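Local coordinates for protein SsfX3 (Streptomyces sp. SF2575, PDB 3SKV) that probably transfers a salicylyl group onto a tetracycline intermediate, as an acyltransferase built on a GDSL/SGNH hydrolase fold with an added jelly-roll domain, at residues Phe296-Pro301 against Asp310-Val315; Ala268-Phe273 against Val316-Leu321; Arg214-Asp219 against Gly379-Arg384; Arg337-Glu342 against Glu346-Lys351. The protein carries 1 engineered substitution. One frame throughout, in Å; residues are numbered along the deposited sequence.

Contact 1. Residues Phe296-Pro301 against Asp310-Val315; sequences FWDELP and DYREQV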
loop_
_atom_site.group_PDB
_atom_site.type_symbol
_atom_site.label_atom_id
_atom_site.label_comp_id
_atom_site.label_asym_id
_atom_site.label_seq_id
_atom_site.Cartn_x
_atom_site.Cartn_y
_atom_site.Cartn_z
ATOM N N PHE A 296 0.149 -6.521 21.602
ATOM C CA PHE A 296 -1.175 -6.488 22.232
ATOM C C PHE A 296 -1.976 -7.782 22.019
ATOM O O PHE A 296 -2.246 -8.496 22.986
ATOM C CB PHE A 296 -1.993 -5.235 21.816
ATOM C CG PHE A 296 -3.357 -5.169 22.465
ATOM C CD1 PHE A 296 -3.499 -4.769 23.790
ATOM C CD2 PHE A 296 -4.499 -5.543 21.761
ATOM C CE1 PHE A 296 -4.761 -4.752 24.401
ATOM C CE2 PHE A 296 -5.758 -5.537 22.376
ATOM C CZ PHE A 296 -5.882 -5.137 23.688
ATOM N N TRP A 297 -2.346 -8.064 20.759
ATOM C CA TRP A 297 -3.202 -9.170 20.321
ATOM C C TRP A 297 -2.729 -10.588 20.591
ATOM O O TRP A 297 -3.540 -11.415 21.003
ATOM C CB TRP A 297 -3.628 -8.980 18.856
ATOM C CG TRP A 297 -4.311 -7.667 18.609
ATOM C CD1 TRP A 297 -3.757 -6.554 18.058
ATOM C CD2 TRP A 297 -5.641 -7.301 19.009
ATOM N NE1 TRP A 297 -4.661 -5.515 18.070
ATOM C CE2 TRP A 297 -5.838 -5.952 18.630
ATOM C CE3 TRP A 297 -6.685 -7.975 19.669
ATOM C CZ2 TRP A 297 -7.042 -5.272 18.862
ATOM C CZ3 TRP A 297 -7.881 -7.306 19.880
ATOM C CH2 TRP A 297 -8.043 -5.965 19.491
ATOM N N ASP A 298 -1.439 -10.884 20.345
ATOM C CA ASP A 298 -0.850 -12.219 20.581
ATOM C C ASP A 298 -0.822 -12.574 22.069
ATOM O O ASP A 298 -0.828 -13.762 22.422
ATOM C CB ASP A 298 0.597 -12.284 20.045
ATOM C CG ASP A 298 0.719 -12.610 18.574
ATOM O OD1 ASP A 298 0.722 -11.668 17.761
ATOM O OD2 ASP A 298 0.866 -13.806 18.243
ATOM N N GLU A 299 -0.765 -11.546 22.938
ATOM C CA GLU A 299 -0.633 -11.753 24.380
ATOM C C GLU A 299 -1.904 -11.775 25.235
ATOM O O GLU A 299 -1.828 -12.030 26.445
ATOM C CB GLU A 299 0.507 -10.899 24.969
ATOM C CG GLU A 299 1.854 -11.075 24.260
ATOM C CD GLU A 299 2.420 -12.477 24.071
ATOM O OE1 GLU A 299 1.987 -13.419 24.777
ATOM O OE2 GLU A 299 3.378 -12.610 23.277
ATOM N N LEU A 300 -3.068 -11.574 24.599
ATOM C CA LEU A 300 -4.370 -11.590 25.253
ATOM C C LEU A 300 -4.671 -12.968 25.849
ATOM O O LEU A 300 -4.267 -13.977 25.257
ATOM C CB LEU A 300 -5.480 -11.212 24.258
ATOM C CG LEU A 300 -5.577 -9.763 23.789
ATOM C CD1 LEU A 300 -6.834 -9.570 22.993
ATOM C CD2 LEU A 300 -5.595 -8.782 24.945
ATOM N N PRO A 301 -5.342 -13.042 27.025
ATOM C CA PRO A 301 -5.658 -14.358 27.613
ATOM C C PRO A 301 -6.699 -15.092 26.751
ATOM O O PRO A 301 -7.679 -14.471 26.321
ATOM C CB PRO A 301 -6.173 -14.004 29.017
ATOM C CG PRO A 301 -5.758 -12.554 29.243
ATOM C CD PRO A 301 -5.854 -11.954 27.880
ATOM N N ASP A 310 -3.861 -19.779 16.708
ATOM C CA ASP A 310 -4.874 -20.626 16.048
ATOM C C ASP A 310 -5.118 -20.209 14.609
ATOM O O ASP A 310 -5.253 -21.080 13.743
ATOM C CB ASP A 310 -6.197 -20.662 16.841
ATOM C CG ASP A 310 -6.095 -21.403 18.171
ATOM O OD1 ASP A 310 -5.239 -22.303 18.290
ATOM O OD2 ASP A 310 -6.867 -21.080 19.092
ATOM N N TYR A 311 -5.162 -18.885 14.354
ATOM C CA TYR A 311 -5.342 -18.343 13.002
ATOM C C TYR A 311 -4.133 -18.626 12.145
ATOM O O TYR A 311 -4.297 -19.086 11.013
ATOM C CB TYR A 311 -5.662 -16.850 13.014
ATOM C CG TYR A 311 -7.110 -16.554 13.330
ATOM C CD1 TYR A 311 -7.528 -16.376 14.645
ATOM C CD2 TYR A 311 -8.061 -16.439 12.314
ATOM C CE1 TYR A 311 -8.855 -16.103 14.953
ATOM C CE2 TYR A 311 -9.395 -16.148 12.610
ATOM C CZ TYR A 311 -9.779 -15.970 13.936
ATOM O OH TYR A 311 -11.079 -15.686 14.271
ATOM N N ARG A 312 -2.915 -18.448 12.709
ATOM C CA ARG A 312 -1.630 -18.711 12.028
ATOM C C ARG A 312 -1.543 -20.150 11.584
ATOM O O ARG A 312 -1.137 -20.398 10.453
ATOM C CB ARG A 312 -0.422 -18.375 12.911
ATOM C CG ARG A 312 -0.276 -16.900 13.234
ATOM C CD ARG A 312 1.208 -16.535 13.397
ATOM N NE ARG A 312 1.347 -15.153 13.853
ATOM C CZ ARG A 312 1.269 -14.758 15.119
ATOM N NH1 ARG A 312 1.126 -15.652 16.099
ATOM N NH2 ARG A 312 1.340 -13.471 15.423
ATOM N N GLU A 313 -1.976 -21.099 12.460
ATOM C CA GLU A 313 -1.984 -22.527 12.146
ATOM C C GLU A 313 -2.915 -22.883 10.944
ATOM O O GLU A 313 -2.566 -23.779 10.177
ATOM C CB GLU A 313 -2.295 -23.351 13.393
ATOM C CG GLU A 313 -1.690 -24.748 13.376
ATOM C CD GLU A 313 -2.280 -25.727 14.383
ATOM O OE1 GLU A 313 -2.907 -25.273 15.369
ATOM O OE2 GLU A 313 -2.103 -26.952 14.189
ATOM N N GLN A 314 -4.042 -22.130 10.741
ATOM C CA GLN A 314 -4.981 -22.313 9.608
ATOM C C GLN A 314 -4.360 -21.847 8.300
ATOM O O GLN A 314 -4.543 -22.523 7.285
ATOM C CB GLN A 314 -6.337 -21.596 9.838
ATOM C CG GLN A 314 -7.078 -22.036 11.102
ATOM C CD GLN A 314 -7.717 -23.395 10.995
ATOM O OE1 GLN A 314 -7.069 -24.408 10.723
ATOM N NE2 GLN A 314 -9.000 -23.464 11.296
ATOM N N VAL A 315 -3.589 -20.711 8.331
ATOM C CA VAL A 315 -2.903 -20.185 7.153
ATOM C C VAL A 315 -1.962 -21.285 6.662
ATOM O O VAL A 315 -2.017 -21.650 5.476
ATOM C CB VAL A 315 -2.222 -18.786 7.350
ATOM C CG1 VAL A 315 -1.530 -18.333 6.077
ATOM C CG2 VAL A 315 -3.225 -17.717 7.794
#

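Contact 2. Residues Ala268-Phe273 against Val316-Leu321; sequences ANLVGF and VKVAEL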
loop_
_atom_site.group_PDB
_atom_site.type_symbol
_atom_site.label_atom_id
_atom_site.label_comp_id
_atom_site.label_asym_id
_atom_site.label_seq_id
_atom_site.Cartn_x
_atom_site.Cartn_y
_atom_site.Cartn_z
ATOM N N ALA A 268 -12.161 -21.982 4.904
ATOM C CA ALA A 268 -13.000 -21.962 3.694
ATOM C C ALA A 268 -12.888 -20.618 2.966
ATOM O O ALA A 268 -12.771 -20.600 1.737
ATOM C CB ALA A 268 -14.446 -22.230 4.045
ATOM N N ASN A 269 -12.875 -19.501 3.731
ATOM C CA ASN A 269 -12.753 -18.169 3.148
ATOM C C ASN A 269 -11.411 -17.957 2.487
ATOM O O ASN A 269 -11.360 -17.321 1.433
ATOM C CB ASN A 269 -13.055 -17.074 4.178
ATOM C CG ASN A 269 -14.491 -17.017 4.682
ATOM O OD1 ASN A 269 -14.760 -16.499 5.768
ATOM N ND2 ASN A 269 -15.454 -17.516 3.921
ATOM N N LEU A 270 -10.332 -18.516 3.076
ATOM C CA LEU A 270 -8.969 -18.408 2.549
ATOM C C LEU A 270 -8.789 -19.262 1.282
ATOM O O LEU A 270 -8.260 -18.774 0.268
ATOM C CB LEU A 270 -7.949 -18.764 3.644
ATOM C CG LEU A 270 -6.459 -18.576 3.324
ATOM C CD1 LEU A 270 -6.165 -17.222 2.606
ATOM C CD2 LEU A 270 -5.606 -18.767 4.572
ATOM N N VAL A 271 -9.277 -20.513 1.323
ATOM C CA VAL A 271 -9.266 -21.419 0.164
ATOM C C VAL A 271 -10.031 -20.725 -0.993
ATOM O O VAL A 271 -9.467 -20.538 -2.078
ATOM C CB VAL A 271 -9.842 -22.809 0.514
ATOM C CG1 VAL A 271 -10.281 -23.561 -0.735
ATOM C CG2 VAL A 271 -8.846 -23.626 1.330
ATOM N N GLY A 272 -11.253 -20.270 -0.704
ATOM C CA GLY A 272 -12.096 -19.550 -1.654
ATOM C C GLY A 272 -11.411 -18.336 -2.233
ATOM O O GLY A 272 -11.416 -18.143 -3.448
ATOM N N PHE A 273 -10.749 -17.555 -1.368
ATOM C CA PHE A 273 -9.994 -16.351 -1.745
ATOM C C PHE A 273 -8.927 -16.619 -2.809
ATOM O O PHE A 273 -8.890 -15.925 -3.833
ATOM C CB PHE A 273 -9.392 -15.697 -0.503
ATOM C CG PHE A 273 -9.088 -14.221 -0.626
ATOM C CD1 PHE A 273 -10.039 -13.262 -0.271
ATOM C CD2 PHE A 273 -7.818 -13.786 -0.982
ATOM C CE1 PHE A 273 -9.737 -11.891 -0.327
ATOM C CE2 PHE A 273 -7.523 -12.413 -1.057
ATOM C CZ PHE A 273 -8.496 -11.476 -0.747
ATOM N N VAL A 316 -1.225 -21.911 7.605
ATOM C CA VAL A 316 -0.308 -23.016 7.341
ATOM C C VAL A 316 -1.059 -24.193 6.705
ATOM O O VAL A 316 -0.591 -24.737 5.709
ATOM C CB VAL A 316 0.451 -23.513 8.617
ATOM C CG1 VAL A 316 1.454 -24.598 8.256
ATOM C CG2 VAL A 316 1.143 -22.382 9.376
ATOM N N LYS A 317 -2.178 -24.627 7.320
ATOM C CA LYS A 317 -2.949 -25.776 6.853
ATOM C C LYS A 317 -3.487 -25.614 5.446
ATOM O O LYS A 317 -3.395 -26.569 4.668
ATOM C CB LYS A 317 -4.058 -26.180 7.844
ATOM C CG LYS A 317 -3.521 -26.936 9.069
ATOM C CD LYS A 317 -4.645 -27.452 9.971
ATOM C CE LYS A 317 -4.121 -28.045 11.266
ATOM N NZ LYS A 317 -3.553 -29.413 11.090
ATOM N N VAL A 318 -4.015 -24.412 5.109
ATOM C CA VAL A 318 -4.569 -24.099 3.784
ATOM C C VAL A 318 -3.460 -24.127 2.717
ATOM O O VAL A 318 -3.650 -24.701 1.638
ATOM C CB VAL A 318 -5.353 -22.757 3.800
ATOM C CG1 VAL A 318 -5.633 -22.229 2.385
ATOM C CG2 VAL A 318 -6.636 -22.894 4.598
ATOM N N ALA A 319 -2.299 -23.552 3.051
ATOM C CA ALA A 319 -1.141 -23.520 2.170
ATOM C C ALA A 319 -0.686 -24.943 1.844
ATOM O O ALA A 319 -0.472 -25.251 0.675
ATOM C CB ALA A 319 -0.020 -22.739 2.830
ATOM N N GLU A 320 -0.621 -25.823 2.859
ATOM C CA GLU A 320 -0.246 -27.217 2.676
ATOM C C GLU A 320 -1.307 -27.955 1.834
ATOM O O GLU A 320 -0.947 -28.732 0.954
ATOM C CB GLU A 320 -0.057 -27.921 4.037
ATOM C CG GLU A 320 1.191 -27.520 4.813
ATOM C CD GLU A 320 1.311 -27.981 6.265
ATOM O OE1 GLU A 320 0.353 -28.597 6.795
ATOM O OE2 GLU A 320 2.368 -27.704 6.882
ATOM N N LEU A 321 -2.599 -27.681 2.085
ATOM C CA LEU A 321 -3.717 -28.293 1.370
ATOM C C LEU A 321 -3.705 -27.935 -0.123
ATOM O O LEU A 321 -3.791 -28.822 -0.960
ATOM C CB LEU A 321 -5.045 -27.928 2.051
ATOM C CG LEU A 321 -6.320 -28.438 1.374
ATOM C CD1 LEU A 321 -6.636 -29.845 1.776
ATOM C CD2 LEU A 321 -7.493 -27.511 1.622
#

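Contact 3. Residues Arg214-Asp219 against Gly379-Arg384; sequences RAEGLD and GVLPVR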
loop_
_atom_site.group_PDB
_atom_site.type_symbol
_atom_site.label_atom_id
_atom_site.label_comp_id
_atom_site.label_asym_id
_atom_site.label_seq_id
_atom_site.Cartn_x
_atom_site.Cartn_y
_atom_site.Cartn_z
ATOM N N ARG A 214 10.883 -0.876 -4.131
ATOM C CA ARG A 214 11.969 -0.117 -4.748
ATOM C C ARG A 214 13.255 -0.946 -4.814
ATOM O O ARG A 214 13.924 -0.939 -5.849
ATOM C CB ARG A 214 12.219 1.204 -4.012
ATOM C CG ARG A 214 11.123 2.220 -4.188
ATOM C CD ARG A 214 11.231 3.325 -3.153
ATOM N NE ARG A 214 12.433 4.133 -3.338
ATOM C CZ ARG A 214 12.947 4.936 -2.419
ATOM N NH1 ARG A 214 12.362 5.057 -1.237
ATOM N NH2 ARG A 214 14.045 5.643 -2.683
ATOM N N ALA A 215 13.573 -1.685 -3.732
ATOM C CA ALA A 215 14.779 -2.505 -3.708
ATOM C C ALA A 215 14.659 -3.679 -4.680
ATOM O O ALA A 215 15.662 -4.122 -5.244
ATOM C CB ALA A 215 15.042 -3.003 -2.311
ATOM N N GLU A 216 13.426 -4.181 -4.879
ATOM C CA GLU A 216 13.177 -5.309 -5.761
ATOM C C GLU A 216 12.906 -4.946 -7.215
ATOM O O GLU A 216 12.986 -5.832 -8.055
ATOM C CB GLU A 216 12.058 -6.210 -5.199
ATOM C CG GLU A 216 12.504 -7.109 -4.046
ATOM C CD GLU A 216 13.693 -8.029 -4.294
ATOM O OE1 GLU A 216 13.830 -8.565 -5.419
ATOM O OE2 GLU A 216 14.479 -8.242 -3.344
ATOM N N GLY A 217 12.579 -3.681 -7.506
ATOM C CA GLY A 217 12.223 -3.243 -8.862
ATOM C C GLY A 217 10.798 -3.657 -9.209
ATOM O O GLY A 217 10.517 -4.052 -10.341
ATOM N N LEU A 218 9.873 -3.561 -8.230
ATOM C CA LEU A 218 8.481 -3.966 -8.420
ATOM C C LEU A 218 7.523 -2.795 -8.502
ATOM O O LEU A 218 7.709 -1.781 -7.827
ATOM C CB LEU A 218 8.021 -4.910 -7.292
ATOM C CG LEU A 218 8.787 -6.223 -7.101
ATOM C CD1 LEU A 218 8.433 -6.849 -5.779
ATOM C CD2 LEU A 218 8.524 -7.202 -8.251
ATOM N N ASP A 219 6.497 -2.935 -9.329
ATOM C CA ASP A 219 5.429 -1.961 -9.447
ATOM C C ASP A 219 4.346 -2.356 -8.379
ATOM O O ASP A 219 3.496 -3.235 -8.595
ATOM C CB ASP A 219 4.844 -1.980 -10.865
ATOM C CG ASP A 219 3.830 -0.904 -11.169
ATOM O OD1 ASP A 219 3.280 -0.307 -10.213
ATOM O OD2 ASP A 219 3.551 -0.683 -12.363
ATOM N N GLY A 379 11.722 -18.496 -2.831
ATOM C CA GLY A 379 12.037 -18.562 -4.251
ATOM C C GLY A 379 11.126 -17.739 -5.145
ATOM O O GLY A 379 11.126 -17.949 -6.355
ATOM N N VAL A 380 10.355 -16.793 -4.576
ATOM C CA VAL A 380 9.445 -15.928 -5.331
ATOM C C VAL A 380 10.159 -14.635 -5.770
ATOM O O VAL A 380 9.709 -13.963 -6.701
ATOM C CB VAL A 380 8.089 -15.648 -4.615
ATOM C CG1 VAL A 380 7.387 -16.945 -4.220
ATOM C CG2 VAL A 380 8.266 -14.732 -3.401
ATOM N N LEU A 381 11.282 -14.314 -5.095
ATOM C CA LEU A 381 12.119 -13.155 -5.340
ATOM C C LEU A 381 13.487 -13.632 -5.810
ATOM O O LEU A 381 14.024 -14.572 -5.212
ATOM C CB LEU A 381 12.252 -12.332 -4.045
ATOM C CG LEU A 381 11.542 -10.985 -3.982
ATOM C CD1 LEU A 381 10.196 -11.008 -4.672
ATOM C CD2 LEU A 381 11.439 -10.488 -2.556
ATOM N N PRO A 382 14.070 -13.047 -6.886
ATOM C CA PRO A 382 13.560 -11.930 -7.715
ATOM C C PRO A 382 12.433 -12.368 -8.643
ATOM O O PRO A 382 12.252 -13.562 -8.841
ATOM C CB PRO A 382 14.803 -11.494 -8.496
ATOM C CG PRO A 382 15.594 -12.757 -8.655
ATOM C CD PRO A 382 15.395 -13.501 -7.357
ATOM N N VAL A 383 11.706 -11.408 -9.238
ATOM C CA VAL A 383 10.585 -11.718 -10.136
ATOM C C VAL A 383 11.040 -11.868 -11.599
ATOM O O VAL A 383 10.654 -12.842 -12.268
ATOM C CB VAL A 383 9.373 -10.775 -9.931
ATOM C CG1 VAL A 383 8.206 -11.184 -10.812
ATOM C CG2 VAL A 383 8.942 -10.763 -8.466
ATOM N N ARG A 384 11.890 -10.934 -12.078
ATOM C CA ARG A 384 12.465 -10.975 -13.435
ATOM C C ARG A 384 13.956 -10.612 -13.427
ATOM O O ARG A 384 14.751 -11.228 -12.713
ATOM C CB ARG A 384 11.696 -10.070 -14.414
ATOM C CG ARG A 384 10.543 -10.761 -15.135
ATOM C CD ARG A 384 10.057 -9.925 -16.307
ATOM N NE ARG A 384 8.755 -10.375 -16.807
ATOM C CZ ARG A 384 8.152 -9.893 -17.891
ATOM N NH1 ARG A 384 8.728 -8.938 -18.614
ATOM N NH2 ARG A 384 6.968 -10.364 -18.264
HETATM O O HOH W 1 12.463 -8.722 -7.878
#

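Contact 4. Residues Arg337-Glu342 against Glu346-Lys351; sequences RVWGPE and ELYLEK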
loop_
_atom_site.group_PDB
_atom_site.type_symbol
_atom_site.label_atom_id
_atom_site.label_comp_id
_atom_site.label_asym_id
_atom_site.label_seq_id
_atom_site.Cartn_x
_atom_site.Cartn_y
_atom_site.Cartn_z
ATOM N N ARG A 337 8.509 -14.905 11.403
ATOM C CA ARG A 337 9.850 -14.832 10.776
ATOM C C ARG A 337 10.049 -13.431 10.189
ATOM O O ARG A 337 11.139 -12.868 10.300
ATOM C CB ARG A 337 10.084 -15.933 9.732
ATOM C CG ARG A 337 10.097 -17.333 10.361
ATOM C CD ARG A 337 10.508 -18.422 9.381
ATOM N NE ARG A 337 11.737 -18.056 8.676
ATOM C CZ ARG A 337 12.960 -18.253 9.159
ATOM N NH1 ARG A 337 13.129 -18.864 10.325
ATOM N NH2 ARG A 337 14.024 -17.854 8.472
ATOM N N VAL A 338 8.970 -12.821 9.667
ATOM C CA VAL A 338 9.043 -11.455 9.152
ATOM C C VAL A 338 9.157 -10.418 10.291
ATOM O O VAL A 338 10.059 -9.582 10.276
ATOM C CB VAL A 338 7.992 -11.141 8.046
ATOM C CG1 VAL A 338 8.061 -9.691 7.579
ATOM C CG2 VAL A 338 8.202 -12.055 6.851
ATOM N N TRP A 339 8.292 -10.514 11.288
ATOM C CA TRP A 339 8.282 -9.594 12.407
ATOM C C TRP A 339 7.808 -10.334 13.657
ATOM O O TRP A 339 6.611 -10.402 13.924
ATOM C CB TRP A 339 7.345 -8.421 12.053
ATOM C CG TRP A 339 7.347 -7.318 13.062
ATOM C CD1 TRP A 339 6.543 -7.205 14.152
ATOM C CD2 TRP A 339 8.219 -6.177 13.082
ATOM N NE1 TRP A 339 6.847 -6.057 14.851
ATOM C CE2 TRP A 339 7.856 -5.393 14.202
ATOM C CE3 TRP A 339 9.274 -5.739 12.257
ATOM C CZ2 TRP A 339 8.495 -4.189 14.514
ATOM C CZ3 TRP A 339 9.888 -4.537 12.553
ATOM C CH2 TRP A 339 9.505 -3.780 13.676
ATOM N N GLY A 340 8.738 -10.911 14.394
ATOM C CA GLY A 340 8.408 -11.696 15.579
ATOM C C GLY A 340 8.556 -11.006 16.921
ATOM O O GLY A 340 8.815 -9.791 16.980
ATOM N N PRO A 341 8.422 -11.810 18.020
ATOM C CA PRO A 341 8.523 -11.255 19.384
ATOM C C PRO A 341 9.900 -10.731 19.782
ATOM O O PRO A 341 10.008 -9.926 20.712
ATOM C CB PRO A 341 8.103 -12.431 20.285
ATOM C CG PRO A 341 7.479 -13.437 19.379
ATOM C CD PRO A 341 8.130 -13.262 18.061
ATOM N N GLU A 342 10.945 -11.189 19.085
ATOM C CA GLU A 342 12.336 -10.781 19.302
ATOM C C GLU A 342 12.611 -9.332 18.836
ATOM O O GLU A 342 13.689 -8.783 19.115
ATOM C CB GLU A 342 13.325 -11.808 18.687
ATOM C CG GLU A 342 13.374 -11.884 17.162
ATOM C CD GLU A 342 12.046 -12.049 16.446
ATOM O OE1 GLU A 342 11.309 -13.019 16.746
ATOM O OE2 GLU A 342 11.709 -11.156 15.637
ATOM N N GLU A 346 13.070 -0.616 20.358
ATOM C CA GLU A 346 13.872 0.282 19.517
ATOM C C GLU A 346 13.319 0.400 18.073
ATOM O O GLU A 346 13.583 1.396 17.402
ATOM C CB GLU A 346 15.363 -0.123 19.519
ATOM C CG GLU A 346 15.676 -1.498 18.930
ATOM C CD GLU A 346 17.145 -1.887 18.797
ATOM O OE1 GLU A 346 17.894 -1.842 19.807
ATOM O OE2 GLU A 346 17.529 -2.296 17.676
ATOM N N LEU A 347 12.532 -0.605 17.626
ATOM C CA LEU A 347 11.932 -0.660 16.303
ATOM C C LEU A 347 10.457 -0.240 16.288
ATOM O O LEU A 347 9.846 -0.206 15.219
ATOM C CB LEU A 347 12.122 -2.037 15.671
ATOM C CG LEU A 347 13.580 -2.584 15.623
ATOM C CD1 LEU A 347 13.601 -4.031 15.130
ATOM C CD2 LEU A 347 14.518 -1.695 14.769
ATOM N N TYR A 348 9.904 0.154 17.446
ATOM C CA TYR A 348 8.522 0.622 17.506
ATOM C C TYR A 348 8.416 2.113 17.708
ATOM O O TYR A 348 9.212 2.706 18.443
ATOM C CB TYR A 348 7.714 -0.105 18.581
ATOM C CG TYR A 348 7.281 -1.486 18.180
ATOM C CD1 TYR A 348 6.086 -1.693 17.490
ATOM C CD2 TYR A 348 8.045 -2.599 18.511
ATOM C CE1 TYR A 348 5.637 -2.978 17.191
ATOM C CE2 TYR A 348 7.619 -3.892 18.194
ATOM C CZ TYR A 348 6.397 -4.079 17.566
ATOM O OH TYR A 348 5.991 -5.351 17.238
ATOM N N LEU A 349 7.370 2.696 17.114
ATOM C CA LEU A 349 7.043 4.105 17.163
ATOM C C LEU A 349 6.479 4.561 18.520
ATOM O O LEU A 349 6.962 5.557 19.057
ATOM C CB LEU A 349 6.048 4.404 16.028
ATOM C CG LEU A 349 5.329 5.760 16.036
ATOM C CD1 LEU A 349 6.279 6.869 15.642
ATOM C CD2 LEU A 349 4.113 5.738 15.117
ATOM N N GLU A 350 5.429 3.875 19.029
ATOM C CA GLU A 350 4.669 4.229 20.249
ATOM C C GLU A 350 5.488 4.369 21.527
ATOM O O GLU A 350 6.286 3.489 21.861
ATOM C CB GLU A 350 3.444 3.305 20.493
ATOM C CG GLU A 350 2.376 3.301 19.399
ATOM C CD GLU A 350 2.777 2.783 18.024
ATOM O OE1 GLU A 350 3.584 1.826 17.943
ATOM O OE2 GLU A 350 2.317 3.375 17.021
ATOM N N LYS A 351 5.247 5.475 22.250
ATOM C CA LYS A 351 5.881 5.805 23.526
ATOM C C LYS A 351 5.437 4.829 24.660
ATOM O O LYS A 351 4.337 4.271 24.547
ATOM C CB LYS A 351 5.689 7.306 23.897
ATOM C CG LYS A 351 4.236 7.820 23.915
ATOM C CD LYS A 351 3.859 8.602 22.644
ATOM C CE LYS A 351 3.096 7.783 21.632
ATOM N NZ LYS A 351 3.891 7.577 20.401
#

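Contact 1. Residues Phe296-Pro301 against Asp310-Val315
Asp-298 and Arg-312 meet in a salt bridge at the protein surface. The guanidinium comes end-on, with NH1 and NH2 both turned to one carboxylate oxygen. Asp-298 OD2 lies 2.8 Å from Arg-312 NH1. The same OD2 is 2.9 Å from Arg-312 NH2, and it receives both bonds on its syn lone pair. A third, weak bond runs from Arg-312 NH2 to Asp-298 OD1. The two planes are only 9° apart. In the GDSL/SGNH domain this pair ties the loop after strand 286-290 to the helix 308-324 that the same loop leads into. Asp-298 CG lies beside its backbone N, anti to the carbonyl carbon (chi1 -85°), which carries the carboxylate toward the arginine. The arginine chain bends at chi2 (-149°) and crosses the aspartate at about a right angle. Arg-312 NE is hydrogen-bonded to Ser-291 O, so the guanidinium is held to the same loop at a second point. Asp-298 OD1 also accepts from Ser-294 N, which should limit rotation of the carboxylate.

Contact 2. Residues Ala268-Phe273 against Val316-Leu321
Val-318 is the residue of helix 308-324 that meets both Leu-270 and Val-271 of helix 266-278. Its CB points toward the partner helix and lies 4.1 Å from Leu-270 CD2. From there the side chain forks. CG1 stands anti to the backbone N (chi1 165°), and this places it between the two partner residues. It is 3.7 Å from Val-271 CG2 and 3.9 Å from Leu-270 CG. The other branch, CG2, lies nearest the valine, 4.0 Å from Val-271 CG2. One methyl of Val-271 therefore touches both branches of Val-318. The same methyl serves a second residue one turn further along the helix, since Val-271 CG2 is 4.1 Å from Leu-321 CD2. All of these contacts are between aliphatic carbons at van der Waals distance. Leu-270 is buried, while Leu-321 is exposed.

The two are neighbouring helices of the alpha/beta GDSL/SGNH domain. In the chain, helix 266-278 comes between strands 247-252 and 286-290, and helix 308-324 between strands 286-290 and 330-333. The segments cross at -42° with their axes 10.0 Å apart at closest approach. Leu-270 also packs on Leu-232 and on Val-315 of helix 308-324. Val-271 also touches Leu-322. Phe-273 meets Tyr-191 of strand 187-192 and touches helix 234-242; Val-316 and Ala-319 touch Tyr-332 of strand 330-333. Both helices thus contact the parallel sheet, helix 308-324 at its outermost strand.

Contact 3. Residues Arg214-Asp219 against Gly379-Arg384
Glu-216 and Leu-381 bury the most surface here, and Leu-218 comes next with Val-383 as its partner. Glu-216 ends helix 208-216. Its chain bends at the second torsion (chi2 -55°), which brings the carboxylate end obliquely across the leucine. Glu-216 OE1 comes within 3.6 Å of Leu-381 CG. Further back, Glu-216 CG is 3.8 Å from Leu-381 CD2.

The contact brings the C-terminal tail, after the Schellman end of helix 361-377 at Gly-379, to the turn that leads from helix 208-216 into the outermost strand 219-223 of the parallel sheet. Gly-217, with positive phi, lies in that turn. Leu-218 sends CD2 to the tail, 3.6 Å from Val-383 CG2. The two side chains cross at about a right angle. Pro-382, which follows a cis peptide bond, only brushes Glu-216 OE1.

A single water joins the segments. It donates to Glu-216 O and, at 2.8 Å, to Glu-216 OE1. It accepts from Val-383 N at 3.1 Å. The other carboxylate oxygen, OE2, makes a salt bridge with Arg-372 of helix 361-377. Leu-381 rests on Met-375 of that helix and on Leu-247 of the sheet.

The chemistry is thus mixed. Leu-218 and Val-383 meet as aliphatic groups, while Leu-381 packs against both the CG and the carboxylate of Glu-216. The water is the polar link across the contact, and the arginine probably stabilises the negative charge of Glu-216.

Contact 4. Residues Arg337-Glu342 against Glu346-Lys351
This is a buried aromatic contact within the chain that links helix 335-338 to helix 361-377. It joins Trp-339, just after helix 335-338, to Tyr-348 and Leu-347. The indole NE1 donates to Tyr-348 OH at 2.6 Å. The bond is nearly straight, at 167°, and the hydroxyl oxygen lies close to the indole plane. The six-membered ring of the tryptophan also turns its edge to one face of the tyrosine. This is a T-shaped pair with planes at 78° and centroids 5.4 Å apart. Trp-339 CZ2 is the atom over that face, 3.7 Å from Tyr-348 CZ. In the GDSL/SGNH domain the indole also packs on Val-292, in the loop after strand 286-290. Its CG stands anti to the backbone N (chi1 -174°), which sends the ring across to the 346-351 segment. At the far end of the ring, Trp-339 CH2 is 3.7 Å from Leu-347 CB. Tyr-348 is further packed by Pro-295 and Pro-356.

All four contacts involve the GDSL/SGNH part of the chain, around its parallel sheet. Contacts 1 and 2 share helix 308-324, have centres about 17 Å apart and touch where Val-315 meets Leu-270. Contact 1 is nested within the loop closed by contact 2. Contact 4 follows both in series, its centre about 16 Å from that of contact 1. Contact 3 closes the longest loop and encloses the other three. Its centre is about 24 Å from contact 4, 25 Å from contact 2 and 30 Å from contact 1. It thus brings the C-terminal tail back to an early helix of the domain, while the others link later helices and loops.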